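Local coordinates for protein FMN Adenylyltransferase (Candida glabrata, PDB 3FWK) that transfers the adenylyl group of ATP to FMN, the final step in making the flavin cofactor FAD, at residues I31-I45 with P196-F208. Residues are numbered along the deposited sequence; the frame is centred on the assembly and turned at random. Where two conformers were deposited one is given.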
# COMPACT_ATOMS: atom_id res chain seq x y z
N ILE A 31 8.15 -10.28 14.97
CA ILE A 31 7.59 -9.70 13.74
C ILE A 31 8.43 -8.52 13.27
O ILE A 31 8.66 -8.38 12.06
CB ILE A 31 6.13 -9.26 13.95
CG1 ILE A 31 5.22 -10.46 14.17
CG2 ILE A 31 5.64 -8.43 12.75
CD1 ILE A 31 3.87 -10.10 14.76
N ILE A 32 8.93 -7.68 14.19
CA ILE A 32 9.75 -6.54 13.78
C ILE A 32 11.01 -7.03 13.06
O ILE A 32 11.35 -6.52 12.00
CB ILE A 32 10.07 -5.61 14.95
CG1 ILE A 32 8.82 -4.86 15.37
CG2 ILE A 32 11.18 -4.65 14.57
CD1 ILE A 32 8.93 -4.18 16.72
N ALA A 33 11.71 -8.03 13.61
CA ALA A 33 12.91 -8.51 12.93
C ALA A 33 12.58 -9.11 11.55
O ALA A 33 13.31 -8.87 10.60
CB ALA A 33 13.63 -9.56 13.79
N GLN A 34 11.47 -9.84 11.45
CA GLN A 34 11.06 -10.37 10.17
C GLN A 34 10.77 -9.24 9.15
O GLN A 34 11.09 -9.36 7.97
CB GLN A 34 9.83 -11.24 10.37
CG GLN A 34 9.37 -11.99 9.12
CD GLN A 34 8.03 -12.64 9.35
OE1 GLN A 34 7.04 -11.96 9.61
NE2 GLN A 34 7.98 -13.97 9.30
N THR A 35 10.17 -8.17 9.64
CA THR A 35 9.88 -7.00 8.80
C THR A 35 11.17 -6.32 8.36
O THR A 35 11.30 -5.90 7.21
CB THR A 35 8.95 -6.01 9.55
OG1 THR A 35 7.80 -6.72 10.00
CG2 THR A 35 8.54 -4.86 8.64
N GLN A 36 12.15 -6.20 9.27
CA GLN A 36 13.44 -5.68 8.88
C GLN A 36 14.06 -6.48 7.74
O GLN A 36 14.62 -5.92 6.79
CB GLN A 36 14.41 -5.60 10.10
CG GLN A 36 13.88 -4.62 11.15
CD GLN A 36 14.63 -4.67 12.46
OE1 GLN A 36 15.13 -5.71 12.84
NE2 GLN A 36 14.66 -3.58 13.19
N ARG A 37 14.03 -7.81 7.88
CA ARG A 37 14.53 -8.66 6.82
C ARG A 37 13.78 -8.44 5.49
O ARG A 37 14.41 -8.39 4.42
CB ARG A 37 14.46 -10.14 7.24
CG ARG A 37 15.38 -10.44 8.45
CD ARG A 37 15.47 -11.98 8.73
NE ARG A 37 14.21 -12.66 9.01
CZ ARG A 37 13.66 -12.81 10.21
NH1 ARG A 37 14.18 -12.18 11.26
NH2 ARG A 37 12.57 -13.54 10.35
N ALA A 38 12.47 -8.26 5.58
CA ALA A 38 11.67 -8.03 4.36
C ALA A 38 12.05 -6.68 3.73
O ALA A 38 12.14 -6.59 2.49
CB ALA A 38 10.20 -8.04 4.72
N ILE A 39 12.30 -5.67 4.56
CA ILE A 39 12.77 -4.37 4.04
C ILE A 39 14.09 -4.50 3.31
O ILE A 39 14.29 -3.96 2.22
CB ILE A 39 12.86 -3.32 5.17
CG1 ILE A 39 11.48 -2.99 5.71
CG2 ILE A 39 13.65 -2.09 4.72
CD1 ILE A 39 11.49 -2.25 7.07
N ASN A 40 15.03 -5.23 3.92
CA ASN A 40 16.32 -5.42 3.27
C ASN A 40 16.21 -6.12 1.92
O ASN A 40 16.89 -5.74 0.98
CB ASN A 40 17.27 -6.14 4.22
CG ASN A 40 17.71 -5.26 5.37
OD1 ASN A 40 17.79 -4.05 5.22
ND2 ASN A 40 17.99 -5.87 6.51
N THR A 41 15.34 -7.12 1.83
CA THR A 41 15.14 -7.77 0.54
C THR A 41 14.54 -6.80 -0.48
O THR A 41 15.00 -6.74 -1.64
CB THR A 41 14.25 -9.00 0.67
OG1 THR A 41 14.95 -9.93 1.49
CG2 THR A 41 13.95 -9.67 -0.67
N THR A 42 13.52 -6.03 -0.07
CA THR A 42 12.92 -5.05 -0.99
C THR A 42 13.96 -4.02 -1.47
O THR A 42 14.01 -3.67 -2.65
CB THR A 42 11.73 -4.38 -0.31
OG1 THR A 42 10.72 -5.36 -0.08
CG2 THR A 42 11.19 -3.21 -1.14
N LYS A 43 14.76 -3.51 -0.53
CA LYS A 43 15.80 -2.54 -0.89
C LYS A 43 16.77 -3.11 -1.89
O LYS A 43 17.15 -2.43 -2.84
CB LYS A 43 16.59 -2.11 0.35
CG LYS A 43 15.90 -1.16 1.29
CD LYS A 43 16.97 -0.71 2.35
CE LYS A 43 16.52 0.36 3.28
NZ LYS A 43 17.75 1.09 3.79
N SER A 44 17.18 -4.37 -1.71
CA SER A 44 18.10 -4.94 -2.67
C SER A 44 17.47 -5.09 -4.06
O SER A 44 18.12 -4.82 -5.07
CB SER A 44 18.58 -6.29 -2.16
OG SER A 44 19.53 -6.82 -3.05
N ILE A 45 16.21 -5.50 -4.12
CA ILE A 45 15.54 -5.62 -5.40
C ILE A 45 15.55 -4.25 -6.10
O ILE A 45 15.85 -4.17 -7.30
CB ILE A 45 14.10 -6.15 -5.21
CG1 ILE A 45 14.15 -7.64 -4.78
CG2 ILE A 45 13.27 -5.98 -6.48
CD1 ILE A 45 12.83 -8.14 -4.19
N PRO A 196 8.45 -5.82 -5.86
CA PRO A 196 9.43 -5.91 -4.77
C PRO A 196 8.85 -6.22 -3.40
O PRO A 196 9.60 -6.15 -2.41
CB PRO A 196 10.08 -4.49 -4.79
CG PRO A 196 9.48 -3.77 -6.00
CD PRO A 196 8.14 -4.41 -6.15
N LEU A 197 7.54 -6.47 -3.32
CA LEU A 197 6.83 -6.69 -2.07
C LEU A 197 6.38 -8.14 -1.92
O LEU A 197 5.66 -8.49 -0.97
CB LEU A 197 5.59 -5.76 -2.00
CG LEU A 197 5.20 -5.34 -0.59
CD1 LEU A 197 6.22 -4.36 0.03
CD2 LEU A 197 3.79 -4.77 -0.59
N LEU A 198 6.80 -9.04 -2.82
CA LEU A 198 6.16 -10.36 -2.90
C LEU A 198 6.31 -11.18 -1.62
O LEU A 198 5.41 -11.90 -1.23
CB LEU A 198 6.77 -11.18 -4.05
CG LEU A 198 6.42 -10.66 -5.44
CD1 LEU A 198 7.29 -11.36 -6.50
CD2 LEU A 198 4.94 -10.93 -5.74
N HIS A 199 7.47 -11.03 -0.98
CA HIS A 199 7.83 -11.80 0.22
C HIS A 199 7.27 -11.22 1.53
O HIS A 199 7.50 -11.80 2.59
CB HIS A 199 9.35 -11.88 0.34
CG HIS A 199 9.98 -10.53 0.31
ND1 HIS A 199 10.09 -9.81 -0.85
CD2 HIS A 199 10.44 -9.75 1.31
CE1 HIS A 199 10.61 -8.63 -0.56
NE2 HIS A 199 10.83 -8.56 0.75
N TRP A 200 6.61 -10.06 1.48
CA TRP A 200 6.03 -9.49 2.69
C TRP A 200 4.82 -10.28 3.12
O TRP A 200 4.05 -10.74 2.27
CB TRP A 200 5.64 -8.01 2.44
CG TRP A 200 6.78 -7.09 2.44
CD1 TRP A 200 7.88 -7.12 1.61
CD2 TRP A 200 7.00 -6.04 3.37
NE1 TRP A 200 8.77 -6.12 1.96
CE2 TRP A 200 8.25 -5.45 3.03
CE3 TRP A 200 6.26 -5.52 4.44
CZ2 TRP A 200 8.79 -4.39 3.76
CZ3 TRP A 200 6.82 -4.44 5.17
CH2 TRP A 200 8.06 -3.88 4.80
N ASN A 201 4.64 -10.45 4.42
CA ASN A 201 3.43 -11.00 5.00
C ASN A 201 2.56 -9.89 5.58
O ASN A 201 3.03 -8.77 5.83
CB ASN A 201 3.81 -11.96 6.19
CG ASN A 201 4.94 -12.93 5.86
OD1 ASN A 201 4.78 -13.76 4.97
ND2 ASN A 201 6.07 -12.85 6.60
N LEU A 202 1.30 -10.23 5.85
CA LEU A 202 0.34 -9.26 6.39
C LEU A 202 0.89 -8.61 7.66
O LEU A 202 0.78 -7.40 7.82
CB LEU A 202 -0.99 -9.96 6.64
CG LEU A 202 -2.11 -9.09 7.24
CD1 LEU A 202 -2.39 -7.86 6.36
CD2 LEU A 202 -3.35 -9.94 7.47
N ALA A 203 1.48 -9.38 8.58
CA ALA A 203 1.97 -8.80 9.81
C ALA A 203 3.08 -7.78 9.55
O ALA A 203 3.22 -6.80 10.30
CB ALA A 203 2.48 -9.91 10.74
N ASN A 204 3.91 -8.05 8.55
CA ASN A 204 4.97 -7.10 8.21
C ASN A 204 4.39 -5.77 7.69
O ASN A 204 4.90 -4.70 8.03
CB ASN A 204 5.90 -7.68 7.16
CG ASN A 204 6.43 -9.05 7.54
OD1 ASN A 204 6.34 -9.95 6.71
ND2 ASN A 204 6.97 -9.20 8.75
N ILE A 205 3.38 -5.88 6.84
CA ILE A 205 2.70 -4.70 6.31
C ILE A 205 2.17 -3.84 7.48
O ILE A 205 2.42 -2.64 7.52
CB ILE A 205 1.56 -5.14 5.38
CG1 ILE A 205 2.08 -5.85 4.11
CG2 ILE A 205 0.66 -3.91 5.03
CD1 ILE A 205 2.83 -4.98 3.18
N TRP A 206 1.44 -4.44 8.43
CA TRP A 206 0.90 -3.63 9.53
C TRP A 206 2.02 -3.03 10.38
O TRP A 206 1.95 -1.86 10.75
CB TRP A 206 -0.05 -4.42 10.42
CG TRP A 206 -1.29 -4.96 9.85
CD1 TRP A 206 -1.75 -6.23 9.99
CD2 TRP A 206 -2.32 -4.25 9.15
NE1 TRP A 206 -2.98 -6.37 9.42
CE2 TRP A 206 -3.35 -5.17 8.89
CE3 TRP A 206 -2.47 -2.93 8.72
CZ2 TRP A 206 -4.53 -4.82 8.24
CZ3 TRP A 206 -3.65 -2.58 8.07
CH2 TRP A 206 -4.65 -3.51 7.84
N SER A 207 3.05 -3.81 10.68
CA SER A 207 4.12 -3.32 11.56
C SER A 207 4.77 -2.07 10.96
O SER A 207 4.91 -1.05 11.65
CB SER A 207 5.16 -4.40 11.75
OG SER A 207 6.23 -3.89 12.54
N PHE A 208 5.15 -2.14 9.70
CA PHE A 208 5.84 -1.04 9.08
C PHE A 208 4.89 0.16 8.91
O PHE A 208 5.27 1.31 9.17
CB PHE A 208 6.42 -1.49 7.75
CG PHE A 208 7.26 -0.43 7.11
CD1 PHE A 208 8.53 -0.14 7.60
CD2 PHE A 208 6.80 0.29 6.01
CE1 PHE A 208 9.32 0.82 7.02
CE2 PHE A 208 7.59 1.25 5.40
CZ PHE A 208 8.85 1.54 5.92
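Ala-38 sets its methyl over one face of the indole of Trp-200, its CB 3.7 Å from the centroid of the five-membered ring in a CH-pi contact that so small a side chain permits. Leu-197 CD1 covers the opposite face of the indole, while Ile-39 starts out away from the 196-208 segment but its end comes back: CG1 meets CZ2 of Trp-200 and CD1 reaches CD1 of Phe-208 at 3.7 Å. In this buried part the Thr-42 hydroxyl satisfies two polar groups, donating to one and accepting from the other. Its chi1 of -65° sets OG1 anti to the carbonyl carbon, where it meets the carbonyl of Pro-196 nearly end-on, 2.7 Å from the O, and receives the indole NE1 of Trp-200 at 2.9 Å.

Asn-204 does similar work near the start of helix 202-212. Its ND2 spends both hydrogens on helix 31-50, one on Thr-35 OG1 and one on Gln-34 OE1, each 2.9 Å away; OD1 turns back to accept from the backbone N of Asn-201, so the amide is fixed in rotation. Its plane stands 79° from that of Gln-34.

Against this apolar core stands a polar, partly solvent-exposed side formed by Gln-34, Thr-41, His-199 and Asn-201. Even here the imidazole is steered: NE2 of His-199 donates to Ala-38 O, which lies in the ring plane at 2.9 Å and also accepts from Thr-42 N, while Thr-41 CG2 sits over one ring face and Trp-200 CD1 over the other.

The axes of 31-45 and 202-208 run about perpendicular (92°), and the turn 197-200 runs along the side of helix 31-50: a helix preceding the first strand of the sheet, packed on the connection from strand 192-194 to helix 202-212 in the Rossmann-like alpha/beta fold.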